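Local atomic coordinates of polyprenyl synthetase (Nonlabens dokdonensis, PDB entry 6KD7), a protein that probably acts as a magnesium-dependent prenyltransferase of the FPP/GGPP synthase family, making geranylgeranyl pyrophosphate. Residues V156-Y161 and K234-L239; K252-L257 and E272-F277. One frame throughout, in Å; residues are numbered along the deposited sequence.

Contact 1. Residues V156-Y161 and K234-L239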
ATOM      1  N   VAL A 156       7.036  22.948  24.588  1.00 49.61           N
ATOM      2  CA  VAL A 156       5.908  23.918  24.449  1.00 41.79           C
ATOM      3  C   VAL A 156       5.566  24.542  25.807  1.00 39.47           C
ATOM      4  O   VAL A 156       5.302  23.800  26.734  1.00 36.48           O
ATOM      5  CB  VAL A 156       4.671  23.248  23.829  1.00 42.83           C
ATOM      6  CG1 VAL A 156       3.465  24.163  23.887  1.00 41.68           C
ATOM      7  CG2 VAL A 156       4.924  22.789  22.408  1.00 47.15           C
ATOM      8  N   SER A 157       5.568  25.873  25.891  1.00 38.89           N
ATOM      9  CA  SER A 157       5.239  26.594  27.147  1.00 36.97           C
ATOM     10  C   SER A 157       3.728  26.767  27.307  1.00 38.25           C
ATOM     11  O   SER A 157       3.021  26.736  26.311  1.00 34.58           O
ATOM     12  CB  SER A 157       5.935  27.911  27.235  1.00 37.83           C
ATOM     13  OG  SER A 157       5.348  28.845  26.356  1.00 42.11           O
ATOM     14  N   VAL A 158       3.284  26.949  28.545  1.00 35.99           N
ATOM     15  CA  VAL A 158       1.848  27.154  28.870  1.00 36.23           C
ATOM     16  C   VAL A 158       1.371  28.407  28.145  1.00 33.85           C
ATOM     17  O   VAL A 158       0.323  28.422  27.519  1.00 34.10           O
ATOM     18  CB  VAL A 158       1.669  27.197  30.394  1.00 38.27           C
ATOM     19  CG1 VAL A 158       0.262  27.588  30.788  1.00 41.26           C
ATOM     20  CG2 VAL A 158       2.020  25.844  30.980  1.00 38.78           C
ATOM     21  N   PRO A 159       2.144  29.498  28.162  1.00 37.27           N
ATOM     22  CA  PRO A 159       1.765  30.690  27.408  1.00 35.90           C
ATOM     23  C   PRO A 159       1.562  30.395  25.924  1.00 35.62           C
ATOM     24  O   PRO A 159       0.609  30.895  25.345  1.00 37.91           O
ATOM     25  CB  PRO A 159       2.902  31.688  27.653  1.00 38.22           C
ATOM     26  CG  PRO A 159       3.469  31.251  28.999  1.00 39.75           C
ATOM     27  CD  PRO A 159       3.284  29.738  29.057  1.00 40.16           C
ATOM     28  N   GLU A 160       2.441  29.606  25.324  1.00 35.38           N
ATOM     29  CA  GLU A 160       2.306  29.282  23.877  1.00 33.72           C
ATOM     30  C   GLU A 160       1.053  28.429  23.666  1.00 29.48           C
ATOM     31  O   GLU A 160       0.335  28.702  22.747  1.00 29.65           O
ATOM     32  CB  GLU A 160       3.513  28.507  23.373  1.00 38.63           C
ATOM     33  CG  GLU A 160       4.768  29.346  23.215  1.00 38.52           C
ATOM     34  CD  GLU A 160       5.943  28.444  22.856  1.00 42.50           C
ATOM     35  OE1 GLU A 160       6.186  27.462  23.571  1.00 40.86           O
ATOM     36  OE2 GLU A 160       6.504  28.651  21.793  1.00 47.03           O
ATOM     37  N   TYR A 161       0.801  27.451  24.527  1.00 28.58           N
ATOM     38  CA  TYR A 161      -0.431  26.633  24.481  1.00 30.67           C
ATOM     39  C   TYR A 161      -1.672  27.556  24.610  1.00 33.09           C
ATOM     40  O   TYR A 161      -2.633  27.362  23.843  1.00 29.44           O
ATOM     41  CB  TYR A 161      -0.430  25.534  25.553  1.00 28.83           C
ATOM     42  CG  TYR A 161      -1.630  24.628  25.430  1.00 29.57           C
ATOM     43  CD1 TYR A 161      -1.693  23.670  24.414  1.00 27.27           C
ATOM     44  CD2 TYR A 161      -2.761  24.825  26.227  1.00 29.30           C
ATOM     45  CE1 TYR A 161      -2.824  22.875  24.247  1.00 26.66           C
ATOM     46  CE2 TYR A 161      -3.910  24.061  26.047  1.00 30.10           C
ATOM     47  CZ  TYR A 161      -3.937  23.077  25.062  1.00 28.35           C
ATOM     48  OH  TYR A 161      -5.073  22.351  24.892  1.00 25.89           O
ATOM     49  N   LYS A 234      -0.084  17.569  23.645  1.00 33.21           N
ATOM     50  CA  LYS A 234       0.439  18.276  24.841  1.00 40.57           C
ATOM     51  C   LYS A 234      -0.582  19.362  25.232  1.00 35.00           C
ATOM     52  O   LYS A 234      -0.434  20.522  24.784  1.00 41.41           O
ATOM     53  CB  LYS A 234       1.834  18.805  24.483  1.00 53.12           C
ATOM     54  CG  LYS A 234       2.914  17.724  24.381  1.00 62.72           C
ATOM     55  CD  LYS A 234       4.326  18.276  24.233  1.00 69.22           C
ATOM     56  CE  LYS A 234       4.571  18.952  22.902  1.00 63.77           C
ATOM     57  NZ  LYS A 234       4.644  17.944  21.821  1.00 56.47           N
ATOM     58  N   THR A 235      -1.643  18.963  25.928  1.00 29.53           N
ATOM     59  CA  THR A 235      -2.728  19.881  26.343  1.00 31.47           C
ATOM     60  C   THR A 235      -2.394  20.468  27.712  1.00 32.93           C
ATOM     61  O   THR A 235      -1.351  20.115  28.284  1.00 35.40           O
ATOM     62  CB  THR A 235      -4.078  19.183  26.354  1.00 29.73           C
ATOM     63  OG1 THR A 235      -4.087  18.234  27.413  1.00 30.23           O
ATOM     64  CG2 THR A 235      -4.434  18.531  25.039  1.00 29.92           C
ATOM     65  N   TYR A 236      -3.252  21.346  28.216  1.00 32.72           N
ATOM     66  CA  TYR A 236      -2.957  22.065  29.478  1.00 31.56           C
ATOM     67  C   TYR A 236      -2.740  21.039  30.586  1.00 28.74           C
ATOM     68  O   TYR A 236      -1.854  21.224  31.396  1.00 31.42           O
ATOM     69  CB  TYR A 236      -4.097  23.025  29.816  1.00 34.77           C
ATOM     70  CG  TYR A 236      -3.770  24.041  30.876  1.00 32.02           C
ATOM     71  CD1 TYR A 236      -3.187  25.250  30.549  1.00 36.84           C
ATOM     72  CD2 TYR A 236      -4.049  23.795  32.205  1.00 34.73           C
ATOM     73  CE1 TYR A 236      -2.880  26.188  31.515  1.00 36.91           C
ATOM     74  CE2 TYR A 236      -3.759  24.724  33.183  1.00 35.28           C
ATOM     75  CZ  TYR A 236      -3.170  25.923  32.837  1.00 37.57           C
ATOM     76  OH  TYR A 236      -2.881  26.827  33.805  1.00 46.44           O
ATOM     77  N   LEU A 237      -3.511  19.961  30.546  1.00 28.26           N
ATOM     78  CA  LEU A 237      -3.443  18.884  31.555  1.00 31.87           C
ATOM     79  C   LEU A 237      -2.024  18.295  31.557  1.00 38.20           C
ATOM     80  O   LEU A 237      -1.442  18.213  32.624  1.00 41.61           O
ATOM     81  CB  LEU A 237      -4.475  17.859  31.084  1.00 34.23           C
ATOM     82  CG  LEU A 237      -5.025  16.877  32.106  1.00 34.39           C
ATOM     83  CD1 LEU A 237      -5.299  17.559  33.428  1.00 43.60           C
ATOM     84  CD2 LEU A 237      -6.277  16.222  31.565  1.00 31.77           C
ATOM     85  N   TYR A 238      -1.466  17.972  30.393  1.00 35.15           N
ATOM     86  CA  TYR A 238      -0.086  17.424  30.323  1.00 35.29           C
ATOM     87  C   TYR A 238       0.967  18.477  30.679  1.00 35.06           C
ATOM     88  O   TYR A 238       1.847  18.178  31.465  1.00 37.24           O
ATOM     89  CB  TYR A 238       0.202  16.863  28.932  1.00 37.38           C
ATOM     90  CG  TYR A 238       1.642  16.506  28.667  1.00 39.14           C
ATOM     91  CD1 TYR A 238       2.517  17.430  28.133  1.00 39.24           C
ATOM     92  CD2 TYR A 238       2.126  15.240  28.934  1.00 39.38           C
ATOM     93  CE1 TYR A 238       3.837  17.111  27.875  1.00 43.75           C
ATOM     94  CE2 TYR A 238       3.443  14.903  28.687  1.00 40.09           C
ATOM     95  CZ  TYR A 238       4.302  15.844  28.154  1.00 41.30           C
ATOM     96  OH  TYR A 238       5.598  15.536  27.902  1.00 44.15           O
ATOM     97  N   LEU A 239       0.815  19.692  30.162  1.00 32.14           N
ATOM     98  CA  LEU A 239       1.821  20.766  30.359  1.00 33.20           C
ATOM     99  C   LEU A 239       1.983  21.084  31.848  1.00 38.08           C
ATOM    100  O   LEU A 239       3.098  21.329  32.260  1.00 41.35           O
ATOM    101  CB  LEU A 239       1.401  21.998  29.555  1.00 36.02           C
ATOM    102  CG  LEU A 239       1.489  21.853  28.038  1.00 35.59           C
ATOM    103  CD1 LEU A 239       0.968  23.095  27.347  1.00 34.09           C
ATOM    104  CD2 LEU A 239       2.909  21.568  27.601  1.00 37.53           C
TER

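Contact 2. Residues K252-L257 and E272-F277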
ATOM      1  N   LYS A 252       6.862  12.040  30.229  1.00 35.08           N
ATOM      2  CA  LYS A 252       7.505  12.239  28.911  1.00 38.44           C
ATOM      3  C   LYS A 252       7.746  10.882  28.241  1.00 38.73           C
ATOM      4  O   LYS A 252       7.614  10.824  27.008  1.00 37.53           O
ATOM      5  CB  LYS A 252       8.765  13.072  29.053  1.00 38.80           C
ATOM      6  CG  LYS A 252       8.489  14.485  29.533  1.00 47.23           C
ATOM      7  CD  LYS A 252       9.712  15.342  29.613  1.00 50.45           C
ATOM      8  CE  LYS A 252       9.475  16.574  30.451  1.00 57.77           C
ATOM      9  NZ  LYS A 252      10.590  17.528  30.271  1.00 68.62           N
ATOM     10  N   GLU A 253       7.964   9.819  29.012  1.00 39.01           N
ATOM     11  CA  GLU A 253       8.271   8.494  28.420  1.00 42.01           C
ATOM     12  C   GLU A 253       6.966   7.905  27.925  1.00 37.21           C
ATOM     13  O   GLU A 253       6.951   7.385  26.790  1.00 34.10           O
ATOM     14  CB  GLU A 253       9.066   7.614  29.390  1.00 50.43           C
ATOM     15  CG  GLU A 253      10.571   7.906  29.337  1.00 53.03           C
ATOM     16  CD  GLU A 253      11.361   7.396  30.537  1.00 63.92           C
ATOM     17  OE1 GLU A 253      12.591   7.671  30.610  1.00 64.62           O
ATOM     18  OE2 GLU A 253      10.742   6.724  31.405  1.00 57.19           O
ATOM     19  N   TRP A 254       5.873   8.055  28.671  1.00 32.73           N
ATOM     20  CA  TRP A 254       4.565   7.591  28.144  1.00 31.78           C
ATOM     21  C   TRP A 254       4.247   8.346  26.853  1.00 29.29           C
ATOM     22  O   TRP A 254       3.721   7.745  25.934  1.00 29.30           O
ATOM     23  CB  TRP A 254       3.475   7.792  29.194  1.00 33.61           C
ATOM     24  CG  TRP A 254       3.431   6.689  30.203  1.00 35.26           C
ATOM     25  CD1 TRP A 254       3.812   6.758  31.506  1.00 35.72           C
ATOM     26  CD2 TRP A 254       3.019   5.324  29.975  1.00 33.50           C
ATOM     27  NE1 TRP A 254       3.624   5.546  32.117  1.00 40.83           N
ATOM     28  CE2 TRP A 254       3.153   4.644  31.202  1.00 36.48           C
ATOM     29  CE3 TRP A 254       2.575   4.604  28.856  1.00 35.03           C
ATOM     30  CZ2 TRP A 254       2.823   3.299  31.352  1.00 35.68           C
ATOM     31  CZ3 TRP A 254       2.249   3.270  29.000  1.00 37.05           C
ATOM     32  CH2 TRP A 254       2.376   2.627  30.235  1.00 36.74           C
ATOM     33  N   PHE A 255       4.579   9.636  26.793  1.00 29.66           N
ATOM     34  CA  PHE A 255       4.187  10.528  25.665  1.00 31.69           C
ATOM     35  C   PHE A 255       5.129  10.301  24.484  1.00 38.37           C
ATOM     36  O   PHE A 255       4.913  10.928  23.447  1.00 36.38           O
ATOM     37  CB  PHE A 255       4.103  11.991  26.113  1.00 31.61           C
ATOM     38  CG  PHE A 255       2.697  12.409  26.483  1.00 34.06           C
ATOM     39  CD1 PHE A 255       2.012  11.763  27.509  1.00 35.51           C
ATOM     40  CD2 PHE A 255       2.020  13.386  25.759  1.00 37.90           C
ATOM     41  CE1 PHE A 255       0.694  12.095  27.811  1.00 37.42           C
ATOM     42  CE2 PHE A 255       0.699  13.710  26.051  1.00 33.80           C
ATOM     43  CZ  PHE A 255       0.033  13.063  27.070  1.00 35.93           C
ATOM     44  N   ALA A 256       6.133   9.429  24.643  1.00 38.48           N
ATOM     45  CA  ALA A 256       7.052   9.024  23.548  1.00 39.86           C
ATOM     46  C   ALA A 256       6.521   7.788  22.818  1.00 35.35           C
ATOM     47  O   ALA A 256       7.014   7.532  21.715  1.00 36.98           O
ATOM     48  CB  ALA A 256       8.447   8.781  24.094  1.00 42.70           C
ATOM     49  N   LEU A 257       5.574   7.032  23.388  1.00 30.03           N
ATOM     50  CA  LEU A 257       5.020   5.852  22.689  1.00 31.45           C
ATOM     51  C   LEU A 257       3.911   6.289  21.739  1.00 32.64           C
ATOM     52  O   LEU A 257       2.928   6.886  22.207  1.00 37.85           O
ATOM     53  CB  LEU A 257       4.481   4.831  23.692  1.00 32.75           C
ATOM     54  CG  LEU A 257       5.449   4.415  24.783  1.00 38.86           C
ATOM     55  CD1 LEU A 257       4.799   3.397  25.667  1.00 38.57           C
ATOM     56  CD2 LEU A 257       6.752   3.877  24.194  1.00 43.95           C
ATOM     57  N   GLU A 272      -4.900   4.837  31.695  1.00 39.47           N
ATOM     58  CA  GLU A 272      -5.117   4.725  33.167  1.00 39.60           C
ATOM     59  C   GLU A 272      -3.897   5.267  33.888  1.00 36.91           C
ATOM     60  O   GLU A 272      -4.056   6.088  34.810  1.00 39.87           O
ATOM     61  CB  GLU A 272      -5.525   3.311  33.594  1.00 46.41           C
ATOM     62  CG  GLU A 272      -6.940   2.940  33.142  1.00 60.51           C
ATOM     63  CD  GLU A 272      -7.999   4.061  33.225  1.00 72.34           C
ATOM     64  OE1 GLU A 272      -8.038   4.813  34.263  1.00 67.25           O
ATOM     65  OE2 GLU A 272      -8.770   4.223  32.231  1.00 70.72           O
ATOM     66  N   THR A 273      -2.697   4.938  33.425  1.00 38.58           N
ATOM     67  CA  THR A 273      -1.467   5.330  34.144  1.00 37.49           C
ATOM     68  C   THR A 273      -1.255   6.831  34.020  1.00 38.39           C
ATOM     69  O   THR A 273      -0.901   7.488  35.055  1.00 40.20           O
ATOM     70  CB  THR A 273      -0.239   4.583  33.611  1.00 40.23           C
ATOM     71  OG1 THR A 273      -0.557   3.193  33.540  1.00 42.29           O
ATOM     72  CG2 THR A 273       0.961   4.834  34.483  1.00 36.89           C
ATOM     73  N   VAL A 274      -1.418   7.371  32.805  1.00 38.62           N
ATOM     74  CA  VAL A 274      -1.223   8.838  32.609  1.00 37.68           C
ATOM     75  C   VAL A 274      -2.304   9.590  33.402  1.00 34.52           C
ATOM     76  O   VAL A 274      -1.960  10.565  34.080  1.00 33.52           O
ATOM     77  CB  VAL A 274      -1.215   9.213  31.124  1.00 39.68           C
ATOM     78  CG1 VAL A 274      -1.254  10.725  30.938  1.00 38.14           C
ATOM     79  CG2 VAL A 274      -0.001   8.610  30.445  1.00 39.77           C
ATOM     80  N   LYS A 275      -3.561   9.142  33.357  1.00 34.83           N
ATOM     81  CA  LYS A 275      -4.645   9.765  34.183  1.00 37.57           C
ATOM     82  C   LYS A 275      -4.176   9.824  35.640  1.00 40.76           C
ATOM     83  O   LYS A 275      -4.198  10.942  36.241  1.00 40.80           O
ATOM     84  CB  LYS A 275      -5.977   9.052  33.979  1.00 37.03           C
ATOM     85  CG  LYS A 275      -6.648   9.438  32.668  1.00 38.08           C
ATOM     86  CD  LYS A 275      -7.785   8.547  32.250  1.00 41.69           C
ATOM     87  CE  LYS A 275      -8.893   8.550  33.278  1.00 50.97           C
ATOM     88  NZ  LYS A 275     -10.171   8.181  32.636  1.00 56.99           N
ATOM     89  N   VAL A 276      -3.600   8.737  36.156  1.00 40.40           N
ATOM     90  CA  VAL A 276      -3.153   8.735  37.579  1.00 38.62           C
ATOM     91  C   VAL A 276      -2.037   9.758  37.752  1.00 39.72           C
ATOM     92  O   VAL A 276      -2.070  10.479  38.777  1.00 43.75           O
ATOM     93  CB  VAL A 276      -2.750   7.327  38.057  1.00 41.06           C
ATOM     94  CG1 VAL A 276      -2.111   7.393  39.437  1.00 41.58           C
ATOM     95  CG2 VAL A 276      -3.948   6.374  38.024  1.00 37.72           C
ATOM     96  N   PHE A 277      -1.091   9.852  36.823  1.00 37.27           N
ATOM     97  CA  PHE A 277      -0.011  10.874  36.921  1.00 47.17           C
ATOM     98  C   PHE A 277      -0.601  12.290  36.886  1.00 44.80           C
ATOM     99  O   PHE A 277      -0.108  13.195  37.565  1.00 46.98           O
ATOM    100  CB  PHE A 277       1.024  10.728  35.803  1.00 54.49           C
ATOM    101  CG  PHE A 277       2.030   9.637  36.054  1.00 66.02           C
ATOM    102  CD1 PHE A 277       2.791   9.636  37.215  1.00 79.23           C
ATOM    103  CD2 PHE A 277       2.197   8.597  35.151  1.00 72.15           C
ATOM    104  CE1 PHE A 277       3.698   8.616  37.457  1.00 76.48           C
ATOM    105  CE2 PHE A 277       3.112   7.583  35.393  1.00 70.95           C
ATOM    106  CZ  PHE A 277       3.861   7.600  36.539  1.00 72.24           C
TER

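Contact 1. Residues V156-Y161 and K234-L239
Tyr161 OH and the backbone N of Tyr236, one from each segment, both hydrogen-bond to Asp210 OD2 on helix 188-215. The Tyr161 ring lies against the 234-236 backbone, where Thr235 is the N-cap residue of helix 236-241. A chi1 of -175° turns Tyr161 CG away from the backbone N and carries the ring across to these residues. Thr235 C sits 4.0 Å above one ring face, toward the rim, and Lys234 O is 3.4 Å from Tyr161 CE1. At the root of the ring, Leu239 CD1 presses on Tyr161 CB at 3.3 Å. Asp210 belongs to the DDYLD sequence, the second aspartate-rich motif of this all-helical family, and a magnesium ion lies about 6 Å from the Tyr161 side chain. Farther out, the two methyls of Val158 divide their work: CG1 meets Tyr236 CE1 at 3.5 Å, while CG2 slides past Leu239 CB. Lys234 bends its chain to lay CE 3.9 Å from Val156 CG2, its NZ bound by the carbonyls of Phe150 and Arg153. A capping box starts helix 158-183: Ser157 OG accepts from Glu160 N, and Ser157 N donates almost straight (178°) to the anti lone pair of Glu160 OE1 at 2.9 Å.

Contact 2. Residues K252-L257 and E272-F277
With CG anti to its carbonyl carbon (chi1 -82°), Trp254 swings its indole out toward helix 264-281, and Thr273 answers with its methyl, since chi1 of -49° sets CG2 opposite the backbone N and keeps OG1 beside that N. The two side chains cross at about a right angle. Thr273 CG2 comes within 3.6 Å of Trp254 NE1, and Thr273 CB stands 3.7 Å above the indole plane, displaced toward its rim. One turn further along the same helix, Phe277 offers the edge of its ring, with CE2 3.9 Å from Trp254 NE1.

Val274 faces both Trp254, the last residue of helix 248-254, and Phe255 just after it, with one methyl for each. Its CG2 runs past the base of the tryptophan, 3.8 Å from Trp254 CB, while the other methyl, CG1, lies in the plane of the Phe255 ring and meets its edge at CE1, 3.9 Å away. Just here the chain leaves the helix through a type I beta turn from Trp254 to Leu257, held by a 3.2 Å bond from Leu257 N to Trp254 O.

The arrangement is helix-on-helix packing near the surface of the all-helical fold and at a subunit interface, where Phe221 of the second subunit meets Trp254 edge-to-face.

The polar atoms within the contact are served from their own helices: Trp254 NE1 donates to Glu250 OE1, and Thr273 OG1 bonds to Glu269 O. Lys270, earlier on helix 264-281, adds weak hydrogen bonds to Trp254 O and Leu257 O. Between the two segments themselves the contact is apolar and aromatic, so it depends on the fit of methyls and rings.

Overall arrangement
Contact 1 closes before contact 2 opens along the chain, and their centres lie about 15 Å apart on the same side of the chain's centre. Helix 236-241 and helix 248-254 follow one another, and the Tyr238 ring stacks on that of Phe255, with Tyr238 CE2 3.4 Å from Phe255 CG. Phe278 on helix 264-281 also packs against Leu237 and Tyr238. Contact 1 lies near a bound magnesium ion and helix 188-215, which carries the second aspartate-rich motif; contact 2 lies outward, at the second subunit. Helix 236-241, packed on 156-161 through one set of residues and on Phe255 through Tyr238, thus connects the neighbourhood of the metal with the part of the fold that meets the second subunit.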